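Local coordinates for protein 23S rRNA (guanine(2535)-N(1))-methyltransferase (Streptomyces viridochromogenes, PDB 1O9G) that methylates guanine-2535 of 23S ribosomal RNA at N1 using S-adenosyl-L-methionine, conferring resistance to the orthosomycin antibiotic avilamycin, at residues R217-A222 / S236-R241; T174-G179 / I210-R215; S2-A7 / P32-T37; S202-H207 / V240-V245. The protein carries 3 engineered substitutions. One frame throughout, in Å; residues are numbered along the deposited sequence.

Contact 1 of 4, residues R217-A222 / S236-R241. Engineered in segment 236-241: M239 (natural residue Leu).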
loop_
_atom_site.group_PDB
_atom_site.type_symbol
_atom_site.label_atom_id
_atom_site.label_comp_id
_atom_site.label_asym_id
_atom_site.label_seq_id
_atom_site.Cartn_x
_atom_site.Cartn_y
_atom_site.Cartn_z
ATOM N N ARG A 217 14.333 12.014 -6.624
ATOM C CA ARG A 217 15.376 11.290 -7.337
ATOM C C ARG A 217 16.012 10.250 -6.417
ATOM O O ARG A 217 16.479 9.213 -6.884
ATOM C CB ARG A 217 16.434 12.259 -7.887
ATOM C CG ARG A 217 15.889 13.484 -8.650
ATOM C CD ARG A 217 14.604 13.267 -9.464
ATOM N NE ARG A 217 14.856 12.622 -10.757
ATOM C CZ ARG A 217 14.112 11.649 -11.295
ATOM N NH1 ARG A 217 13.045 11.160 -10.666
ATOM N NH2 ARG A 217 14.442 11.154 -12.483
ATOM N N LYS A 218 16.014 10.534 -5.118
ATOM C CA LYS A 218 16.709 9.725 -4.123
ATOM C C LYS A 218 16.201 10.088 -2.720
ATOM O O LYS A 218 16.315 11.235 -2.292
ATOM C CB LYS A 218 18.222 9.955 -4.216
ATOM C CG LYS A 218 19.047 8.948 -3.423
ATOM C CD LYS A 218 20.514 8.925 -3.835
ATOM C CE LYS A 218 20.737 8.248 -5.206
ATOM N NZ LYS A 218 20.034 6.931 -5.351
ATOM N N ILE A 219 15.659 9.110 -1.991
ATOM C CA ILE A 219 15.136 9.343 -0.652
ATOM C C ILE A 219 16.262 9.224 0.361
ATOM O O ILE A 219 16.928 8.203 0.409
ATOM C CB ILE A 219 14.017 8.334 -0.356
ATOM C CG1 ILE A 219 12.811 8.642 -1.251
ATOM C CG2 ILE A 219 13.617 8.380 1.131
ATOM C CD1 ILE A 219 11.812 7.506 -1.364
ATOM N N PRO A 220 16.492 10.267 1.157
ATOM C CA PRO A 220 17.583 10.248 2.134
ATOM C C PRO A 220 17.293 9.301 3.312
ATOM O O PRO A 220 16.291 9.495 3.985
ATOM C CB PRO A 220 17.671 11.717 2.588
ATOM C CG PRO A 220 16.281 12.273 2.364
ATOM C CD PRO A 220 15.740 11.541 1.181
ATOM N N VAL A 221 18.158 8.312 3.550
ATOM C CA VAL A 221 18.053 7.440 4.733
ATOM C C VAL A 221 19.311 7.344 5.608
ATOM O O VAL A 221 19.226 6.866 6.744
ATOM C CB VAL A 221 17.592 5.988 4.373
ATOM C CG1 VAL A 221 16.223 6.005 3.717
ATOM C CG2 VAL A 221 18.603 5.271 3.481
ATOM N N ALA A 222 20.462 7.784 5.095
ATOM C CA ALA A 222 21.709 7.773 5.862
ATOM C C ALA A 222 21.458 8.383 7.240
ATOM O O ALA A 222 20.727 9.363 7.339
ATOM C CB ALA A 222 22.789 8.552 5.123
ATOM N N SER A 236 10.939 7.649 -6.863
ATOM C CA SER A 236 11.947 6.738 -6.367
ATOM C C SER A 236 11.402 5.968 -5.164
ATOM O O SER A 236 10.399 6.338 -4.573
ATOM C CB SER A 236 13.237 7.465 -5.996
ATOM O OG SER A 236 13.037 8.330 -4.903
ATOM N N ALA A 237 12.064 4.877 -4.840
ATOM C CA ALA A 237 11.777 4.112 -3.646
ATOM C C ALA A 237 13.074 3.701 -2.990
ATOM O O ALA A 237 14.107 3.623 -3.643
ATOM C CB ALA A 237 10.940 2.909 -3.983
ATOM N N VAL A 238 12.996 3.452 -1.689
ATOM C CA VAL A 238 14.114 2.930 -0.918
ATOM C C VAL A 238 13.540 1.898 0.050
ATOM O O VAL A 238 12.424 2.037 0.513
ATOM C CB VAL A 238 14.887 4.061 -0.190
ATOM C CG1 VAL A 238 14.038 4.735 0.864
ATOM C CG2 VAL A 238 16.183 3.510 0.382
HETATM N N MSE A 239 14.342 0.860 0.299
HETATM C CA MSE A 239 13.970 -0.166 1.265
HETATM C C MSE A 239 15.071 -0.320 2.289
HETATM O O MSE A 239 16.224 -0.320 1.943
HETATM C CB MSE A 239 13.834 -1.520 0.568
HETATM C CG MSE A 239 12.855 -1.572 -0.560
HETATM SE SE MSE A 239 12.797 -3.329 -1.346
HETATM C CE MSE A 239 14.577 -4.006 -0.801
ATOM N N VAL A 240 14.657 -0.469 3.539
ATOM C CA VAL A 240 15.567 -0.708 4.640
ATOM C C VAL A 240 15.046 -1.844 5.517
ATOM O O VAL A 240 13.883 -2.153 5.549
ATOM C CB VAL A 240 15.757 0.569 5.537
ATOM C CG1 VAL A 240 16.379 1.710 4.746
ATOM C CG2 VAL A 240 14.508 0.971 6.176
ATOM N N ARG A 241 15.956 -2.460 6.246
ATOM C CA ARG A 241 15.602 -3.486 7.180
ATOM C C ARG A 241 15.404 -2.887 8.564
ATOM O O ARG A 241 16.219 -2.088 8.994
ATOM C CB ARG A 241 16.718 -4.516 7.239
ATOM C CG ARG A 241 16.455 -5.603 8.252
ATOM C CD ARG A 241 17.060 -6.942 7.940
ATOM N NE ARG A 241 16.723 -7.426 6.615
ATOM C CZ ARG A 241 17.565 -7.545 5.595
ATOM N NH1 ARG A 241 18.836 -7.132 5.704
ATOM N NH2 ARG A 241 17.130 -8.076 4.438
HETATM O O HOH W 1 15.578 6.263 -3.516
#
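A single water ties I219 to A237. It donates to A237 O at 3.0 Å and accepts from I219 N at 3.2 Å, satisfying two backbone groups that do not meet directly. The bridge lies on the mixed sheet of a Rossmann-like class I methyltransferase fold, where residues 217-222, part of a loop, run over the antiparallel strand 235-241. The touching parts point almost the same way, their end-to-end directions differing by 16°, yet the CA atoms of I219 and V238 are 6.5 Å apart and no direct backbone bond joins the two segments. What holds them, besides the water, is apolar packing. CG1 of V238 sits between its own backbone N and carbonyl carbon (chi1 65°), and from there it meets both branched residues of the loop: I219 CG2 at 3.7 Å and V221 CG1 at 3.8 Å. The V221 and V238 side chains lie alongside and point opposite ways, while V221 CG2 approaches V240 CG1 more loosely, at 4.4 Å. V221 and V240 also share L197 of helix 190-203 as a neighbour, which continues this buried patch. At the other end S236 OG and S216 OG share a hydrogen bond. The same S236 oxygen packs against I219, lying 3.7 Å from I219 CG1, and I219 CD1 reaches past it to S236 O, also at 3.7 Å.

Contact 2 of 4, residues T174-G179 / I210-R215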
loop_
_atom_site.group_PDB
_atom_site.type_symbol
_atom_site.label_atom_id
_atom_site.label_comp_id
_atom_site.label_asym_id
_atom_site.label_seq_id
_atom_site.Cartn_x
_atom_site.Cartn_y
_atom_site.Cartn_z
ATOM N N THR A 174 4.743 2.135 1.823
ATOM C CA THR A 174 3.965 3.344 1.850
ATOM C C THR A 174 4.501 4.415 0.904
ATOM O O THR A 174 5.682 4.511 0.659
ATOM C CB THR A 174 3.856 3.838 3.301
ATOM O OG1 THR A 174 2.809 4.798 3.407
ATOM C CG2 THR A 174 5.156 4.491 3.768
ATOM N N ASP A 175 3.570 5.192 0.379
ATOM C CA ASP A 175 3.826 6.359 -0.425
ATOM C C ASP A 175 3.764 7.533 0.529
ATOM O O ASP A 175 2.756 7.740 1.221
ATOM C CB ASP A 175 2.743 6.462 -1.513
ATOM C CG ASP A 175 3.014 7.525 -2.542
ATOM O OD1 ASP A 175 4.172 7.952 -2.723
ATOM O OD2 ASP A 175 2.079 8.015 -3.215
ATOM N N LEU A 176 4.830 8.306 0.599
ATOM C CA LEU A 176 4.940 9.310 1.655
ATOM C C LEU A 176 3.865 10.376 1.470
ATOM O O LEU A 176 3.544 10.748 0.339
ATOM C CB LEU A 176 6.350 9.898 1.714
ATOM C CG LEU A 176 7.454 8.924 2.148
ATOM C CD1 LEU A 176 8.831 9.545 2.130
ATOM C CD2 LEU A 176 7.142 8.314 3.525
ATOM N N PRO A 177 3.253 10.813 2.570
ATOM C CA PRO A 177 2.149 11.767 2.492
ATOM C C PRO A 177 2.630 13.119 2.041
ATOM O O PRO A 177 3.704 13.544 2.419
ATOM C CB PRO A 177 1.603 11.829 3.929
ATOM C CG PRO A 177 2.623 11.178 4.804
ATOM C CD PRO A 177 3.562 10.415 3.957
ATOM N N TYR A 178 1.824 13.797 1.247
ATOM C CA TYR A 178 2.268 15.047 0.644
ATOM C C TYR A 178 2.527 16.155 1.681
ATOM O O TYR A 178 3.322 17.046 1.431
ATOM C CB TYR A 178 1.285 15.497 -0.455
ATOM C CG TYR A 178 1.347 14.665 -1.746
ATOM C CD1 TYR A 178 1.762 13.329 -1.743
ATOM C CD2 TYR A 178 0.984 15.223 -2.971
ATOM C CE1 TYR A 178 1.812 12.583 -2.919
ATOM C CE2 TYR A 178 1.031 14.482 -4.154
ATOM C CZ TYR A 178 1.448 13.161 -4.118
ATOM O OH TYR A 178 1.502 12.416 -5.276
ATOM N N GLY A 179 1.889 16.073 2.850
ATOM C CA GLY A 179 2.042 17.088 3.885
ATOM C C GLY A 179 3.390 17.077 4.596
ATOM O O GLY A 179 3.767 18.063 5.239
ATOM N N ILE A 210 11.108 -2.333 5.256
ATOM C CA ILE A 210 10.395 -1.071 5.156
ATOM C C ILE A 210 10.696 -0.432 3.808
ATOM O O ILE A 210 11.813 -0.051 3.533
ATOM C CB ILE A 210 10.764 -0.099 6.276
ATOM C CG1 ILE A 210 10.553 -0.727 7.657
ATOM C CG2 ILE A 210 9.950 1.169 6.140
ATOM C CD1 ILE A 210 11.267 -0.034 8.752
ATOM N N ALA A 211 9.651 -0.262 3.006
ATOM C CA ALA A 211 9.776 0.288 1.645
ATOM C C ALA A 211 8.967 1.592 1.617
ATOM O O ALA A 211 7.775 1.611 1.895
ATOM C CB ALA A 211 9.250 -0.655 0.636
ATOM N N VAL A 212 9.647 2.676 1.276
ATOM C CA VAL A 212 9.009 3.979 1.119
ATOM C C VAL A 212 9.270 4.540 -0.270
ATOM O O VAL A 212 10.336 4.350 -0.844
ATOM C CB VAL A 212 9.472 4.950 2.213
ATOM C CG1 VAL A 212 9.195 4.381 3.596
ATOM C CG2 VAL A 212 10.925 5.247 2.111
ATOM N N THR A 213 8.288 5.246 -0.794
ATOM C CA THR A 213 8.373 5.858 -2.107
ATOM C C THR A 213 7.911 7.317 -2.043
ATOM O O THR A 213 7.122 7.706 -1.178
ATOM C CB THR A 213 7.606 4.993 -3.140
ATOM O OG1 THR A 213 7.683 5.585 -4.432
ATOM C CG2 THR A 213 6.129 4.871 -2.815
ATOM N N ASP A 214 8.452 8.130 -2.942
ATOM C CA ASP A 214 8.259 9.591 -2.952
ATOM C C ASP A 214 8.455 10.079 -4.379
ATOM O O ASP A 214 9.016 9.375 -5.211
ATOM C CB ASP A 214 9.320 10.237 -2.050
ATOM C CG ASP A 214 8.903 11.574 -1.441
ATOM O OD1 ASP A 214 7.986 12.269 -1.945
ATOM O OD2 ASP A 214 9.489 12.024 -0.434
ATOM N N ARG A 215 8.005 11.297 -4.642
ATOM C CA ARG A 215 8.352 12.010 -5.856
ATOM C C ARG A 215 9.710 12.650 -5.623
ATOM O O ARG A 215 9.816 13.796 -5.172
ATOM C CB ARG A 215 7.302 13.071 -6.163
ATOM C CG ARG A 215 7.451 13.728 -7.520
ATOM C CD ARG A 215 6.749 12.970 -8.636
ATOM N NE ARG A 215 5.305 12.836 -8.415
ATOM C CZ ARG A 215 4.543 11.853 -8.902
ATOM N NH1 ARG A 215 5.071 10.885 -9.651
ATOM N NH2 ARG A 215 3.236 11.840 -8.646
#
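Strands 171-175 and 209-214 run parallel, with T174 bridged to V212 and D175 to T213, CA atoms 5.1 and 4.9 Å apart. Three backbone bonds alternate along the ladder: T174 N donates to A211 O, T213 N to T174 O, and L176 N to T213 O. The last is the straightest, with an N-H...O angle of 169° at 3.0 Å, and it carries the pairing one residue beyond the end of the first strand. On one side of the sheet T174 CG2 touches V212 CG1 at 4.0 Å, while T174 OG1 turns to D57. On the other side T213 CG2, set between its backbone N and carbonyl carbon (chi1 180° for OG1), lies 3.5 Å from T174 O and 3.6 Å from D175 CA; T213 OG1 is partnered by S236. L176 CD1 comes across the D214 carboxylate, 3.6 Å from OD2, an oxygen V188 N already holds. Y178 OH stays 3.8 Å from R215 NH2, beyond hydrogen-bonding range, ring and guanidinium planes 83° apart. With helix 190-203 the strands form a beta-alpha-beta unit, and the D-L-P-Y sequence leaving strand 171-175 is consistent with the (D/N/S)PP(Y/F)-like motif IV of class I methyltransferases.

Contact 3 of 4, residues S2-A7 / P32-T37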
loop_
_atom_site.group_PDB
_atom_site.type_symbol
_atom_site.label_atom_id
_atom_site.label_comp_id
_atom_site.label_asym_id
_atom_site.label_seq_id
_atom_site.Cartn_x
_atom_site.Cartn_y
_atom_site.Cartn_z
ATOM N N SER A 2 16.408 2.803 -13.309
ATOM C CA SER A 2 16.143 1.378 -12.944
ATOM C C SER A 2 15.251 0.685 -13.966
ATOM O O SER A 2 14.496 1.338 -14.696
ATOM C CB SER A 2 15.475 1.273 -11.566
ATOM O OG SER A 2 16.268 1.852 -10.550
ATOM N N ALA A 3 15.337 -0.645 -13.985
ATOM C CA ALA A 3 14.507 -1.493 -14.835
ATOM C C ALA A 3 13.580 -2.336 -13.970
ATOM O O ALA A 3 13.920 -2.682 -12.834
ATOM C CB ALA A 3 15.386 -2.392 -15.696
ATOM N N TYR A 4 12.405 -2.651 -14.505
ATOM C CA TYR A 4 11.505 -3.610 -13.874
ATOM C C TYR A 4 12.133 -5.001 -13.863
ATOM O O TYR A 4 12.420 -5.563 -14.911
ATOM C CB TYR A 4 10.160 -3.653 -14.594
ATOM C CG TYR A 4 9.352 -2.387 -14.456
ATOM C CD1 TYR A 4 8.626 -2.125 -13.297
ATOM C CD2 TYR A 4 9.302 -1.451 -15.480
ATOM C CE1 TYR A 4 7.886 -0.970 -13.166
ATOM C CE2 TYR A 4 8.563 -0.288 -15.351
ATOM C CZ TYR A 4 7.849 -0.059 -14.192
ATOM O OH TYR A 4 7.099 1.084 -14.050
ATOM N N ARG A 5 12.367 -5.519 -12.662
ATOM C CA ARG A 5 12.934 -6.838 -12.433
ATOM C C ARG A 5 11.858 -7.922 -12.344
ATOM O O ARG A 5 12.092 -9.074 -12.697
ATOM C CB ARG A 5 13.745 -6.802 -11.134
ATOM C CG ARG A 5 14.751 -7.906 -10.985
ATOM C CD ARG A 5 15.521 -7.855 -9.687
ATOM N NE ARG A 5 16.329 -6.639 -9.602
ATOM C CZ ARG A 5 16.432 -5.864 -8.526
ATOM N NH1 ARG A 5 15.801 -6.158 -7.393
ATOM N NH2 ARG A 5 17.194 -4.781 -8.568
ATOM N N HIS A 6 10.673 -7.540 -11.872
ATOM C CA HIS A 6 9.599 -8.481 -11.547
ATOM C C HIS A 6 8.398 -8.266 -12.427
ATOM O O HIS A 6 7.845 -9.218 -12.975
ATOM C CB HIS A 6 9.195 -8.322 -10.082
ATOM C CG HIS A 6 10.266 -8.736 -9.138
ATOM N ND1 HIS A 6 11.172 -7.842 -8.615
ATOM C CD2 HIS A 6 10.594 -9.950 -8.636
ATOM C CE1 HIS A 6 12.026 -8.490 -7.845
ATOM N NE2 HIS A 6 11.694 -9.769 -7.835
ATOM N N ALA A 7 7.987 -7.007 -12.533
ATOM C CA ALA A 7 6.931 -6.588 -13.427
ATOM C C ALA A 7 7.548 -6.313 -14.801
ATOM O O ALA A 7 7.534 -5.181 -15.274
ATOM C CB ALA A 7 6.228 -5.330 -12.859
ATOM N N PRO A 32 0.701 3.988 -9.560
ATOM C CA PRO A 32 0.735 3.057 -10.699
ATOM C C PRO A 32 0.816 1.602 -10.256
ATOM O O PRO A 32 1.688 1.271 -9.466
ATOM C CB PRO A 32 2.004 3.444 -11.465
ATOM C CG PRO A 32 2.462 4.678 -10.888
ATOM C CD PRO A 32 1.860 4.890 -9.548
ATOM N N VAL A 33 -0.085 0.762 -10.746
ATOM C CA VAL A 33 -0.119 -0.641 -10.371
ATOM C C VAL A 33 1.207 -1.332 -10.666
ATOM O O VAL A 33 1.712 -2.092 -9.850
ATOM C CB VAL A 33 -1.272 -1.367 -11.070
ATOM C CG1 VAL A 33 -1.235 -2.848 -10.776
ATOM C CG2 VAL A 33 -2.626 -0.750 -10.617
ATOM N N ARG A 34 1.783 -1.070 -11.831
ATOM C CA ARG A 34 3.013 -1.764 -12.181
ATOM C C ARG A 34 4.143 -1.469 -11.194
ATOM O O ARG A 34 4.907 -2.359 -10.814
ATOM C CB ARG A 34 3.438 -1.404 -13.598
ATOM C CG ARG A 34 4.615 -2.186 -14.091
ATOM C CD ARG A 34 5.019 -1.854 -15.490
ATOM N NE ARG A 34 5.904 -2.877 -16.028
ATOM C CZ ARG A 34 6.526 -2.776 -17.197
ATOM N NH1 ARG A 34 6.362 -1.696 -17.956
ATOM N NH2 ARG A 34 7.316 -3.753 -17.618
ATOM N N LEU A 35 4.260 -0.222 -10.789
ATOM C CA LEU A 35 5.282 0.167 -9.844
ATOM C C LEU A 35 4.963 -0.419 -8.472
ATOM O O LEU A 35 5.863 -0.827 -7.735
ATOM C CB LEU A 35 5.423 1.689 -9.790
ATOM C CG LEU A 35 6.498 2.230 -8.875
ATOM C CD1 LEU A 35 7.858 1.613 -9.201
ATOM C CD2 LEU A 35 6.578 3.737 -8.972
ATOM N N ALA A 36 3.692 -0.443 -8.108
ATOM C CA ALA A 36 3.310 -1.033 -6.810
ATOM C C ALA A 36 3.761 -2.482 -6.703
ATOM O O ALA A 36 4.373 -2.890 -5.704
ATOM C CB ALA A 36 1.823 -0.940 -6.589
ATOM N N THR A 37 3.487 -3.254 -7.736
ATOM C CA THR A 37 3.815 -4.678 -7.698
ATOM C C THR A 37 5.340 -4.883 -7.790
ATOM O O THR A 37 5.870 -5.781 -7.165
ATOM C CB THR A 37 3.026 -5.451 -8.740
ATOM O OG1 THR A 37 3.298 -6.845 -8.573
ATOM C CG2 THR A 37 3.430 -5.127 -10.130
#
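The guanidinium of R34 lies flat over one face of the Y4 ring, the two planes only 4° apart, while L35 CA sits at the ring edge and A7 O at the edge of the guanidinium. This is a parallel cation-pi stack that fastens the N-terminal arm, residues 2-7, to the first turn of helix 33-45 in the Rossmann-like methyltransferase. R34 CZ stands 3.9 Å from the Y4 ring centroid, and its nearest ring atom is CD2 at 3.5 Å. The aliphatic part of R34 shares the same face: R34 CD is 3.8 Å from the ring centroid, a CH-pi contact. The geometry follows from an outstretched side chain, with R34 CG anti to the backbone N (chi1 -174°) and the chain extended as far as NE, so that methylene and cation cross the ring in one layer.

The edge is used just as fully. R34 presents two nitrogens side-on to A7 O, NH2 at 2.8 Å and NE at 2.9 Å. Both bonds are bent, the one from NH2 having an N-H...O angle of 143°, as expected when two donors converge on one atom. The paired bonds, with A7 O close to the guanidinium plane, restrict its rotation and are consistent with the flat stack. The E38 carboxylate, one turn along the helix, holds the backbone amides of R5, H6 and A7. The methyl of A7 packs on the helix surface, its CB 3.7 Å from R34 CG and 3.9 Å from T37 CG2.

Contact 4 of 4, residues S202-H207 / V240-V245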
loop_
_atom_site.group_PDB
_atom_site.type_symbol
_atom_site.label_atom_id
_atom_site.label_comp_id
_atom_site.label_asym_id
_atom_site.label_seq_id
_atom_site.Cartn_x
_atom_site.Cartn_y
_atom_site.Cartn_z
ATOM N N SER A 202 10.860 0.503 15.724
ATOM C CA SER A 202 10.620 0.204 17.138
ATOM C C SER A 202 9.475 -0.791 17.334
ATOM O O SER A 202 9.426 -1.482 18.341
ATOM C CB SER A 202 10.350 1.484 17.943
ATOM O OG SER A 202 9.061 2.044 17.701
ATOM N N ALA A 203 8.571 -0.850 16.371
ATOM C CA ALA A 203 7.370 -1.688 16.469
ATOM C C ALA A 203 7.424 -2.995 15.657
ATOM O O ALA A 203 6.559 -3.841 15.820
ATOM C CB ALA A 203 6.166 -0.887 16.052
ATOM N N LEU A 204 8.414 -3.149 14.798
ATOM C CA LEU A 204 8.479 -4.258 13.831
ATOM C C LEU A 204 9.400 -5.375 14.254
ATOM O O LEU A 204 10.342 -5.152 15.015
ATOM C CB LEU A 204 8.973 -3.746 12.488
ATOM C CG LEU A 204 8.028 -2.804 11.777
ATOM C CD1 LEU A 204 8.754 -2.112 10.619
ATOM C CD2 LEU A 204 6.811 -3.569 11.296
ATOM N N PRO A 205 9.187 -6.573 13.719
ATOM C CA PRO A 205 10.184 -7.622 13.904
ATOM C C PRO A 205 11.466 -7.252 13.143
ATOM O O PRO A 205 11.414 -6.458 12.192
ATOM C CB PRO A 205 9.509 -8.860 13.327
ATOM C CG PRO A 205 8.572 -8.343 12.305
ATOM C CD PRO A 205 8.110 -7.004 12.808
ATOM N N ALA A 206 12.600 -7.801 13.585
ATOM C CA ALA A 206 13.927 -7.420 13.122
ATOM C C ALA A 206 14.083 -7.589 11.617
ATOM O O ALA A 206 14.742 -6.794 10.944
ATOM C CB ALA A 206 14.961 -8.232 13.841
ATOM N N HIS A 207 13.455 -8.619 11.083
ATOM C CA HIS A 207 13.578 -8.927 9.646
ATOM C C HIS A 207 12.754 -8.065 8.714
ATOM O O HIS A 207 12.913 -8.165 7.505
ATOM C CB HIS A 207 13.205 -10.377 9.361
ATOM C CG HIS A 207 11.763 -10.681 9.636
ATOM N ND1 HIS A 207 10.775 -10.670 8.675
ATOM C CD2 HIS A 207 11.155 -11.005 10.798
ATOM C CE1 HIS A 207 9.618 -10.958 9.241
ATOM N NE2 HIS A 207 9.824 -11.159 10.529
ATOM N N VAL A 240 14.657 -0.469 3.539
ATOM C CA VAL A 240 15.567 -0.708 4.640
ATOM C C VAL A 240 15.046 -1.844 5.517
ATOM O O VAL A 240 13.883 -2.153 5.549
ATOM C CB VAL A 240 15.757 0.569 5.537
ATOM C CG1 VAL A 240 16.379 1.710 4.746
ATOM C CG2 VAL A 240 14.508 0.971 6.176
ATOM N N ARG A 241 15.956 -2.460 6.246
ATOM C CA ARG A 241 15.602 -3.486 7.180
ATOM C C ARG A 241 15.404 -2.887 8.564
ATOM O O ARG A 241 16.219 -2.088 8.994
ATOM C CB ARG A 241 16.718 -4.516 7.239
ATOM C CG ARG A 241 16.455 -5.603 8.252
ATOM C CD ARG A 241 17.060 -6.942 7.940
ATOM N NE ARG A 241 16.723 -7.426 6.615
ATOM C CZ ARG A 241 17.565 -7.545 5.595
ATOM N NH1 ARG A 241 18.836 -7.132 5.704
ATOM N NH2 ARG A 241 17.130 -8.076 4.438
ATOM N N ALA A 242 14.396 -3.353 9.273
ATOM C CA ALA A 242 14.068 -2.830 10.608
ATOM C C ALA A 242 15.273 -2.922 11.546
ATOM O O ALA A 242 15.624 -1.933 12.177
ATOM C CB ALA A 242 12.879 -3.547 11.186
ATOM N N ALA A 243 15.937 -4.072 11.580
ATOM C CA ALA A 243 17.116 -4.261 12.452
ATOM C C ALA A 243 18.187 -3.237 12.155
ATOM O O ALA A 243 18.870 -2.765 13.074
ATOM C CB ALA A 243 17.677 -5.650 12.305
ATOM N N ASP A 244 18.378 -2.909 10.882
ATOM C CA ASP A 244 19.387 -1.926 10.489
ATOM C C ASP A 244 19.027 -0.531 10.943
ATOM O O ASP A 244 19.907 0.241 11.335
ATOM C CB ASP A 244 19.618 -1.920 8.970
ATOM C CG ASP A 244 20.227 -3.213 8.446
ATOM O OD1 ASP A 244 20.876 -3.963 9.211
ATOM O OD2 ASP A 244 20.157 -3.535 7.250
ATOM N N VAL A 245 17.750 -0.183 10.907
ATOM C CA VAL A 245 17.326 1.119 11.383
ATOM C C VAL A 245 17.685 1.253 12.873
ATOM O O VAL A 245 18.222 2.267 13.306
ATOM C CB VAL A 245 15.841 1.349 11.194
ATOM C CG1 VAL A 245 15.409 2.634 11.851
ATOM C CG2 VAL A 245 15.476 1.365 9.707
#
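R241 closes strand 235-241 and occupies the N-cap of the helix that follows, and its side chain passes A206 and H207. With CG anti to the backbone N (chi1 177°), that methylene comes to 3.4 Å from A206 O. A bend at chi3 then turns the guanidinium so that H207 O lies at its edge, near its plane; NE is 4.0 Å from that oxygen, too far to bond, and NH2 instead bonds to R46 O. A242 comes next, its methyl directed at the loop: CB is 3.4 Å from P205 O and 4.1 Å from L204 CB, while its backbone pairs with A208. A243 makes the one hydrogen bond of the contact, N to A206 O at 3.0 Å, with an N-H...O angle of 146°. The donor lies in the carbonyl plane, on a lone pair. The A243 methyl also meets A206 CB at 4.1 Å. By V245 the helix supplies its own acceptor, V245 N bonding to R241 O. A carbonyl of the turn after helix 190-203 thus accepts from a first-turn amide of helix 242-247, and so ties this strand-to-helix junction to the crossover before strand 209-214.

Contacts 1, 2 and 4 follow neighbouring strands of one sheet. The centres of contacts 1 and 2 are about 10 Å apart, and hydrogen bonds join them at both ends: S236 O to T213 OG1 and V240 O to I210 N, each 2.8 Å. Contact 4 shares V240 and R241 with contact 1, its centre about 15 Å away, and reaches contact 2 through L204 CD1, 3.7 Å from I210 CG1. Contact 3 stands apart, about 16 Å from contacts 1 and 2 and 24 Å from contact 4 between centres. Class I methyltransferases bind S-adenosyl-L-methionine at the C-terminal ends of their parallel strands, so contact 2 probably lies nearest the active site.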